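Local coordinates for protein pyruvate formate-lyase 2 (Archaeoglobus fulgidus, PDB 2F3O) that is a glycyl radical enzyme of the pyruvate formate-lyase family, probably a lyase, whose physiological reaction has not been established, at residues S143-T148 against K492-G497; D440-N445 against T538-V543; W609-V614 against F625-Y630. All blocks are in the same frame, centred on the assembly; numbering follows the deposited sequence.

Contact 1: residues S143-T148 against K492-G497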
loop_
_atom_site.group_PDB
_atom_site.type_symbol
_atom_site.label_atom_id
_atom_site.label_comp_id
_atom_site.label_asym_id
_atom_site.label_seq_id
_atom_site.Cartn_x
_atom_site.Cartn_y
_atom_site.Cartn_z
ATOM N N SER A 143 -3.310 41.275 6.803
ATOM C CA SER A 143 -3.407 41.890 5.489
ATOM C C SER A 143 -3.544 40.927 4.317
ATOM O O SER A 143 -4.084 41.303 3.272
ATOM C CB SER A 143 -2.186 42.767 5.259
ATOM O OG SER A 143 -1.010 42.083 5.629
ATOM N N VAL A 144 -3.041 39.697 4.468
ATOM C CA VAL A 144 -2.971 38.778 3.317
ATOM C C VAL A 144 -3.933 37.561 3.404
ATOM O O VAL A 144 -4.627 37.224 2.446
ATOM C CB VAL A 144 -1.483 38.462 2.917
ATOM C CG1 VAL A 144 -0.669 38.072 4.119
ATOM C CG2 VAL A 144 -1.391 37.433 1.808
ATOM N N PHE A 145 -4.002 36.924 4.562
ATOM C CA PHE A 145 -4.951 35.820 4.746
ATOM C C PHE A 145 -5.302 35.644 6.208
ATOM O O PHE A 145 -4.543 36.066 7.088
ATOM C CB PHE A 145 -4.401 34.484 4.179
ATOM C CG PHE A 145 -2.949 34.204 4.522
ATOM C CD1 PHE A 145 -2.581 33.743 5.783
ATOM C CD2 PHE A 145 -1.961 34.370 3.574
ATOM C CE1 PHE A 145 -1.255 33.496 6.096
ATOM C CE2 PHE A 145 -0.627 34.104 3.878
ATOM C CZ PHE A 145 -0.285 33.666 5.135
ATOM N N VAL A 146 -6.416 34.990 6.492
ATOM C CA VAL A 146 -6.548 34.422 7.840
ATOM C C VAL A 146 -6.667 32.896 7.810
ATOM O O VAL A 146 -7.290 32.326 6.913
ATOM C CB VAL A 146 -7.612 35.169 8.740
ATOM C CG1 VAL A 146 -8.601 35.949 7.905
ATOM C CG2 VAL A 146 -8.310 34.233 9.713
ATOM N N LEU A 147 -6.001 32.253 8.764
ATOM C CA LEU A 147 -5.984 30.804 8.920
ATOM C C LEU A 147 -6.768 30.424 10.171
ATOM O O LEU A 147 -6.332 30.702 11.283
ATOM C CB LEU A 147 -4.536 30.354 9.106
ATOM C CG LEU A 147 -3.637 29.855 7.969
ATOM C CD1 LEU A 147 -4.084 30.320 6.618
ATOM C CD2 LEU A 147 -2.195 30.262 8.254
ATOM N N THR A 148 -7.910 29.778 10.006
ATOM C CA THR A 148 -8.775 29.552 11.147
ATOM C C THR A 148 -8.501 28.278 11.902
ATOM O O THR A 148 -9.063 28.077 12.962
ATOM C CB THR A 148 -10.210 29.414 10.741
ATOM O OG1 THR A 148 -10.371 28.129 10.153
ATOM C CG2 THR A 148 -10.575 30.483 9.752
ATOM N N LYS A 492 -0.020 29.021 -2.088
ATOM C CA LYS A 492 1.026 28.152 -1.563
ATOM C C LYS A 492 1.356 28.434 -0.107
ATOM O O LYS A 492 1.556 27.497 0.676
ATOM C CB LYS A 492 2.289 28.235 -2.412
ATOM C CG LYS A 492 2.186 27.467 -3.730
ATOM C CD LYS A 492 3.511 27.432 -4.482
ATOM C CE LYS A 492 3.287 26.916 -5.894
ATOM N NZ LYS A 492 4.313 27.407 -6.863
ATOM N N LEU A 493 1.381 29.715 0.257
ATOM C CA LEU A 493 1.581 30.110 1.647
ATOM C C LEU A 493 0.472 29.568 2.519
ATOM O O LEU A 493 0.744 29.059 3.590
ATOM C CB LEU A 493 1.677 31.631 1.802
ATOM C CG LEU A 493 3.040 32.334 1.926
ATOM C CD1 LEU A 493 4.203 31.571 1.289
ATOM C CD2 LEU A 493 2.928 33.717 1.323
ATOM N N VAL A 494 -0.778 29.634 2.076
ATOM C CA VAL A 494 -1.814 29.121 2.965
ATOM C C VAL A 494 -1.925 27.612 2.918
ATOM O O VAL A 494 -2.272 27.012 3.930
ATOM C CB VAL A 494 -3.211 29.852 2.901
ATOM C CG1 VAL A 494 -3.080 31.176 2.288
ATOM C CG2 VAL A 494 -4.242 29.057 2.175
ATOM N N VAL A 495 -1.572 26.983 1.797
ATOM C CA VAL A 495 -1.613 25.536 1.810
ATOM C C VAL A 495 -0.526 24.971 2.697
ATOM O O VAL A 495 -0.795 24.043 3.435
ATOM C CB VAL A 495 -1.679 24.848 0.430
ATOM C CG1 VAL A 495 -2.754 25.486 -0.441
ATOM C CG2 VAL A 495 -0.340 24.819 -0.249
ATOM N N ARG A 496 0.660 25.573 2.699
ATOM C CA ARG A 496 1.684 25.170 3.651
ATOM C C ARG A 496 1.207 25.394 5.083
ATOM O O ARG A 496 1.348 24.515 5.931
ATOM C CB ARG A 496 3.004 25.903 3.412
ATOM C CG ARG A 496 4.064 25.499 4.421
ATOM C CD ARG A 496 5.483 25.828 3.971
ATOM N NE ARG A 496 5.999 27.008 4.654
ATOM C CZ ARG A 496 6.064 28.205 4.088
ATOM N NH1 ARG A 496 6.518 29.227 4.784
ATOM N NH2 ARG A 496 5.662 28.376 2.830
ATOM N N GLY A 497 0.612 26.555 5.337
ATOM C CA GLY A 497 0.187 26.907 6.675
ATOM C C GLY A 497 -0.915 26.007 7.203
ATOM O O GLY A 497 -0.847 25.541 8.336
#
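F145 and L147 of strand 145-147 both project onto the helical segment 492-497, whose axis runs nearly parallel to that of the strand, 9.8 Å away at closest. The strand is outermost, within this chain, in a mixed sheet that helix 477-508 covers, V494 also reaching A442 and I444 of strand 435-445. The close part is V494. Its CG1 lies over one face of the F145 ring, 4.0 Å from the centroid, a CH-pi contact that comes nearest, 3.6 Å, at F145 CD2. With chi1 at 44°, CG of F145 sits between backbone N and carbonyl carbon, presenting the ring to the helix. Two residues on, L147 CD1 reaches V494 CB at 3.8 Å. Packing thins to either end: L147 CD2 stands 4.4 Å from G497 CA, and the partly exposed L493 meets F145 CE2 crosswise, mainly through its CB. Beyond, R496 forms a salt bridge with D134 and packs on V187 of a second subunit. Cut back to an alanine, F145 would probably leave V494 CG1 without its aromatic face and open a gap toward L493. With no hydrogen bond across it, strand and helix are held together here by apolar surface alone.

Contact 2: residues D440-N445 against T538-V543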
loop_
_atom_site.group_PDB
_atom_site.type_symbol
_atom_site.label_atom_id
_atom_site.label_comp_id
_atom_site.label_asym_id
_atom_site.label_seq_id
_atom_site.Cartn_x
_atom_site.Cartn_y
_atom_site.Cartn_z
ATOM N N ASP A 440 -13.958 26.077 6.305
ATOM C CA ASP A 440 -13.466 27.451 6.350
ATOM C C ASP A 440 -12.070 27.461 6.914
ATOM O O ASP A 440 -11.835 28.056 7.951
ATOM C CB ASP A 440 -14.354 28.350 7.207
ATOM C CG ASP A 440 -14.224 29.822 6.832
ATOM O OD1 ASP A 440 -13.652 30.120 5.770
ATOM O OD2 ASP A 440 -14.691 30.689 7.594
ATOM N N ALA A 441 -11.145 26.801 6.235
ATOM C CA ALA A 441 -9.832 26.603 6.818
ATOM C C ALA A 441 -8.971 27.833 6.640
ATOM O O ALA A 441 -8.127 28.136 7.495
ATOM C CB ALA A 441 -9.173 25.410 6.229
ATOM N N ALA A 442 -9.188 28.530 5.526
ATOM C CA ALA A 442 -8.600 29.850 5.315
ATOM C C ALA A 442 -9.473 30.737 4.464
ATOM O O ALA A 442 -10.367 30.277 3.751
ATOM C CB ALA A 442 -7.220 29.753 4.692
ATOM N N LEU A 443 -9.186 32.028 4.565
ATOM C CA LEU A 443 -9.763 33.072 3.704
ATOM C C LEU A 443 -8.598 33.881 3.133
ATOM O O LEU A 443 -7.709 34.294 3.869
ATOM C CB LEU A 443 -10.708 33.963 4.527
ATOM C CG LEU A 443 -11.941 33.240 5.109
ATOM C CD1 LEU A 443 -11.964 33.292 6.635
ATOM C CD2 LEU A 443 -13.242 33.750 4.493
ATOM N N ILE A 444 -8.568 34.080 1.828
ATOM C CA ILE A 444 -7.417 34.728 1.201
ATOM C C ILE A 444 -7.764 36.047 0.520
ATOM O O ILE A 444 -8.688 36.122 -0.294
ATOM C CB ILE A 444 -6.780 33.802 0.167
ATOM C CG1 ILE A 444 -6.163 32.599 0.865
ATOM C CG2 ILE A 444 -5.739 34.531 -0.661
ATOM C CD1 ILE A 444 -5.903 31.464 -0.067
ATOM N N ASN A 445 -7.016 37.088 0.872
ATOM C CA ASN A 445 -7.145 38.391 0.238
ATOM C C ASN A 445 -6.456 38.375 -1.100
ATOM O O ASN A 445 -5.250 38.602 -1.167
ATOM C CB ASN A 445 -6.475 39.445 1.118
ATOM C CG ASN A 445 -6.701 40.850 0.630
ATOM O OD1 ASN A 445 -7.463 41.077 -0.323
ATOM N ND2 ASN A 445 -6.042 41.812 1.282
ATOM N N THR A 538 -9.806 20.436 2.215
ATOM C CA THR A 538 -9.492 21.636 2.983
ATOM C C THR A 538 -9.999 22.855 2.218
ATOM O O THR A 538 -9.414 23.247 1.208
ATOM C CB THR A 538 -7.982 21.777 3.267
ATOM O OG1 THR A 538 -7.524 20.638 3.986
ATOM C CG2 THR A 538 -7.710 22.975 4.121
ATOM N N GLY A 539 -11.096 23.445 2.695
ATOM C CA GLY A 539 -11.735 24.563 1.995
ATOM C C GLY A 539 -11.047 25.893 2.194
ATOM O O GLY A 539 -10.996 26.398 3.305
ATOM N N ILE A 540 -10.483 26.467 1.141
ATOM C CA ILE A 540 -9.926 27.817 1.280
ATOM C C ILE A 540 -10.596 28.816 0.343
ATOM O O ILE A 540 -11.010 28.452 -0.751
ATOM C CB ILE A 540 -8.383 27.864 1.161
ATOM C CG1 ILE A 540 -7.924 27.346 -0.190
ATOM C CG2 ILE A 540 -7.723 27.079 2.283
ATOM C CD1 ILE A 540 -6.429 27.270 -0.310
ATOM N N GLN A 541 -10.757 30.059 0.808
ATOM C CA GLN A 541 -11.667 31.044 0.161
ATOM C C GLN A 541 -11.010 32.259 -0.439
ATOM O O GLN A 541 -10.125 32.855 0.162
ATOM C CB GLN A 541 -12.694 31.574 1.148
ATOM C CG GLN A 541 -13.866 30.682 1.365
ATOM C CD GLN A 541 -13.497 29.283 1.832
ATOM O OE1 GLN A 541 -13.489 28.348 1.040
ATOM N NE2 GLN A 541 -13.156 29.140 3.102
ATOM N N ALA A 542 -11.481 32.643 -1.619
ATOM C CA ALA A 542 -11.014 33.868 -2.264
ATOM C C ALA A 542 -11.864 35.058 -1.846
ATOM O O ALA A 542 -13.081 35.053 -1.986
ATOM C CB ALA A 542 -11.046 33.717 -3.749
ATOM N N VAL A 543 -11.228 36.077 -1.302
ATOM C CA VAL A 543 -11.932 37.325 -1.128
ATOM C C VAL A 543 -11.295 38.465 -1.936
ATOM O O VAL A 543 -10.058 38.617 -1.992
ATOM C CB VAL A 543 -12.248 37.654 0.369
ATOM C CG1 VAL A 543 -11.674 36.609 1.309
ATOM C CG2 VAL A 543 -11.816 39.052 0.746
#
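D440 and Q541 meet with their side chains crossing at about a right angle, the carboxylate and amide planes turned 43° apart. The amide NE2 donates to D440 OD1 over 2.9 Å, approaching on the anti side of the carboxylate and somewhat out of its plane, and at 132° the bond is well bent. A bend at chi2 (57°) folds the glutamine back along its own strand, which brings NE2 to the aspartate; its OE1 is met weakly by N687. The other carboxylate oxygen, D440 OD2, holds a bound glycerol, probably from the crystallisation liquor. On the same sheet face, L443 CD2 lies obliquely against Q541 CB at 4.0 Å, and V543 follows beside it. These are the two middle strands of a mixed sheet, parallel and in register from A442 with I540 to N445 with V543, consistent with part of the barrel wall known from glycyl radical enzymes. The alternating bonds include Q541 N to A442 O at 3.0 Å, I444 N to Q541 O at 2.6 Å and V543 N to I444 O at 2.7 Å. On the opposite face the side chains of A442, I444, I540 and A542 are apolar: A442 CB rests on I540 CG2 at 3.6 Å, and I444 and I540 bring their CD1 methyls together at 4.2 Å, where V494 of helix 477-508 packs on both. N445, on the face of L443 and V543, sends its ND2 to S143 O and T642 OG1, while OD1 weakly caps the start of the helix 447-453.

Contact 3: residues W609-V614 against F625-Y630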
loop_
_atom_site.group_PDB
_atom_site.type_symbol
_atom_site.label_atom_id
_atom_site.label_comp_id
_atom_site.label_asym_id
_atom_site.label_seq_id
_atom_site.Cartn_x
_atom_site.Cartn_y
_atom_site.Cartn_z
ATOM N N TRP A 609 -8.209 31.105 -12.246
ATOM C CA TRP A 609 -6.817 31.028 -11.857
ATOM C C TRP A 609 -6.696 30.592 -10.415
ATOM O O TRP A 609 -5.945 29.663 -10.123
ATOM C CB TRP A 609 -6.162 32.388 -11.951
ATOM C CG TRP A 609 -5.912 32.880 -13.316
ATOM C CD1 TRP A 609 -6.302 32.309 -14.495
ATOM C CD2 TRP A 609 -5.250 34.092 -13.655
ATOM N NE1 TRP A 609 -5.907 33.087 -15.547
ATOM C CE2 TRP A 609 -5.252 34.189 -15.058
ATOM C CE3 TRP A 609 -4.652 35.110 -12.905
ATOM C CZ2 TRP A 609 -4.656 35.258 -15.734
ATOM C CZ3 TRP A 609 -4.068 36.171 -13.570
ATOM C CH2 TRP A 609 -4.080 36.242 -14.974
ATOM N N TYR A 610 -7.426 31.278 -9.526
ATOM C CA TYR A 610 -7.499 30.927 -8.097
ATOM C C TYR A 610 -7.895 29.456 -7.871
ATOM O O TYR A 610 -7.218 28.724 -7.138
ATOM C CB TYR A 610 -8.492 31.836 -7.353
ATOM C CG TYR A 610 -8.644 31.450 -5.905
ATOM C CD1 TYR A 610 -7.667 31.803 -4.984
ATOM C CD2 TYR A 610 -9.741 30.707 -5.461
ATOM C CE1 TYR A 610 -7.766 31.441 -3.660
ATOM C CE2 TYR A 610 -9.847 30.321 -4.135
ATOM C CZ TYR A 610 -8.856 30.700 -3.235
ATOM O OH TYR A 610 -8.933 30.347 -1.906
ATOM N N CYS A 611 -8.998 29.052 -8.497
ATOM C CA CYS A 611 -9.536 27.700 -8.383
ATOM C C CYS A 611 -8.562 26.609 -8.801
ATOM O O CYS A 611 -8.418 25.600 -8.116
ATOM C CB CYS A 611 -10.799 27.569 -9.221
ATOM S SG CYS A 611 -12.157 28.440 -8.491
ATOM N N GLU A 612 -7.879 26.823 -9.917
ATOM C CA GLU A 612 -6.964 25.810 -10.388
ATOM C C GLU A 612 -5.672 25.869 -9.606
ATOM O O GLU A 612 -4.908 24.917 -9.595
ATOM C CB GLU A 612 -6.707 25.923 -11.890
ATOM C CG GLU A 612 -5.633 26.924 -12.250
ATOM C CD GLU A 612 -5.343 26.939 -13.723
ATOM O OE1 GLU A 612 -5.013 25.863 -14.280
ATOM O OE2 GLU A 612 -5.444 28.034 -14.321
ATOM N N GLU A 613 -5.420 26.965 -8.918
ATOM C CA GLU A 613 -4.222 26.983 -8.121
ATOM C C GLU A 613 -4.465 26.325 -6.787
ATOM O O GLU A 613 -3.536 25.906 -6.130
ATOM C CB GLU A 613 -3.658 28.395 -7.957
ATOM C CG GLU A 613 -2.823 28.850 -9.160
ATOM C CD GLU A 613 -1.398 28.273 -9.188
ATOM O OE1 GLU A 613 -0.961 27.615 -8.202
ATOM O OE2 GLU A 613 -0.700 28.522 -10.200
ATOM N N VAL A 614 -5.726 26.227 -6.402
ATOM C CA VAL A 614 -6.070 25.667 -5.116
ATOM C C VAL A 614 -6.303 24.177 -5.252
ATOM O O VAL A 614 -5.693 23.385 -4.536
ATOM C CB VAL A 614 -7.304 26.372 -4.526
ATOM C CG1 VAL A 614 -7.932 25.544 -3.419
ATOM C CG2 VAL A 614 -6.912 27.725 -4.009
ATOM N N PHE A 625 -7.046 20.103 -1.607
ATOM C CA PHE A 625 -7.626 21.363 -1.169
ATOM C C PHE A 625 -8.843 21.659 -2.015
ATOM O O PHE A 625 -8.965 21.150 -3.124
ATOM C CB PHE A 625 -6.608 22.493 -1.276
ATOM C CG PHE A 625 -5.773 22.693 -0.028
ATOM C CD1 PHE A 625 -4.749 21.826 0.284
ATOM C CD2 PHE A 625 -6.005 23.767 0.813
ATOM C CE1 PHE A 625 -3.989 22.020 1.422
ATOM C CE2 PHE A 625 -5.243 23.966 1.943
ATOM C CZ PHE A 625 -4.252 23.086 2.263
ATOM N N ALA A 626 -9.752 22.466 -1.477
ATOM C CA ALA A 626 -11.029 22.756 -2.133
ATOM C C ALA A 626 -11.250 24.266 -2.219
ATOM O O ALA A 626 -11.193 24.942 -1.194
ATOM C CB ALA A 626 -12.147 22.109 -1.359
ATOM N N ALA A 627 -11.490 24.800 -3.422
ATOM C CA ALA A 627 -11.634 26.268 -3.616
ATOM C C ALA A 627 -13.031 26.786 -3.300
ATOM O O ALA A 627 -14.031 26.271 -3.829
ATOM C CB ALA A 627 -11.247 26.669 -5.029
ATOM N N GLY A 628 -13.105 27.806 -2.447
ATOM C CA GLY A 628 -14.382 28.479 -2.163
ATOM C C GLY A 628 -14.345 29.979 -2.422
ATOM O O GLY A 628 -13.270 30.567 -2.551
ATOM N N CYS A 629 -15.517 30.610 -2.505
ATOM C CA CYS A 629 -15.561 32.069 -2.600
ATOM C C CYS A 629 -16.619 32.723 -1.735
ATOM O O CYS A 629 -17.718 33.019 -2.207
ATOM C CB CYS A 629 -15.767 32.519 -4.039
ATOM S SG CYS A 629 -15.283 34.233 -4.254
ATOM N N TYR A 630 -16.289 32.969 -0.478
ATOM C CA TYR A 630 -17.228 33.624 0.404
ATOM C C TYR A 630 -16.426 34.390 1.426
ATOM O O TYR A 630 -15.319 33.978 1.750
ATOM C CB TYR A 630 -18.220 32.623 1.039
ATOM C CG TYR A 630 -17.650 31.614 1.987
ATOM C CD1 TYR A 630 -17.477 31.907 3.339
ATOM C CD2 TYR A 630 -17.322 30.351 1.539
ATOM C CE1 TYR A 630 -16.950 30.983 4.200
ATOM C CE2 TYR A 630 -16.822 29.409 2.391
ATOM C CZ TYR A 630 -16.617 29.731 3.715
ATOM O OH TYR A 630 -16.106 28.779 4.555
#
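A627 sets its single methyl against three residues of the helix, and apolar contact is the chief interaction here. Its CB lies 3.9 Å from V614 CG1, 4.0 Å from C611 SG and 4.0 Å from Y610 CE2, so that residues one turn apart on the helix close round one small side chain. V614 meets the strand mainly through one branch: CG1, trans to the backbone N (chi1 162°), reaches across to the strand and comes to 3.6 Å from A627 N. Its other methyl, CG2, stays on the helix and covers one face of the Y610 ring near the rim. The segments 609-614 and 625-628 run almost antiparallel, 165° between their directions; the whole helix 597-615 ends the helical connection from the strand 535-543 to its parallel neighbour 624-628, a beta-alpha-beta crossover in which several helices intervene. Contacts between carbon and carbonyl oxygen form a second group. V614 O is 3.5 Å from F625 CB, whose ring then leads away to N499 of the helix 477-508, and Y610 CE2 approaches G628 O obliquely at 3.8 Å. No hydrogen bond joins the segments; their polar groups pair with neighbours instead: A627 N is bonded by N615 OD1, and Y610 OH reaches I540 O of the adjoining strand weakly. Charge is kept to the far side of the helix, where E612 forms a salt bridge with R484, whose guanidinium also makes a cation-pi contact with W609.

All three contacts draw on one sheet, with contact 2 at its middle and the others flanking it, their centres about 8 Å from its own; the centres of contacts 1 and 3 lie about 13 Å apart. On one side a side-chain bond, probably T148 OG1 with D440 O at 2.6 Å, joins contacts 1 and 2, beside the backbone pairing of T148 with A441; on the other, backbone G628 N probably bonds I540 O at 2.8 Å. Contacts 1 and 3 also touch directly, V495 CB lying 3.6 Å from F625 CZ. A bound glycerol lies about 3 Å from the D440 side chain; a glycerol is also bonded weakly by Y630 OH. Though probably a crystallisation additive, it may mark a pocket.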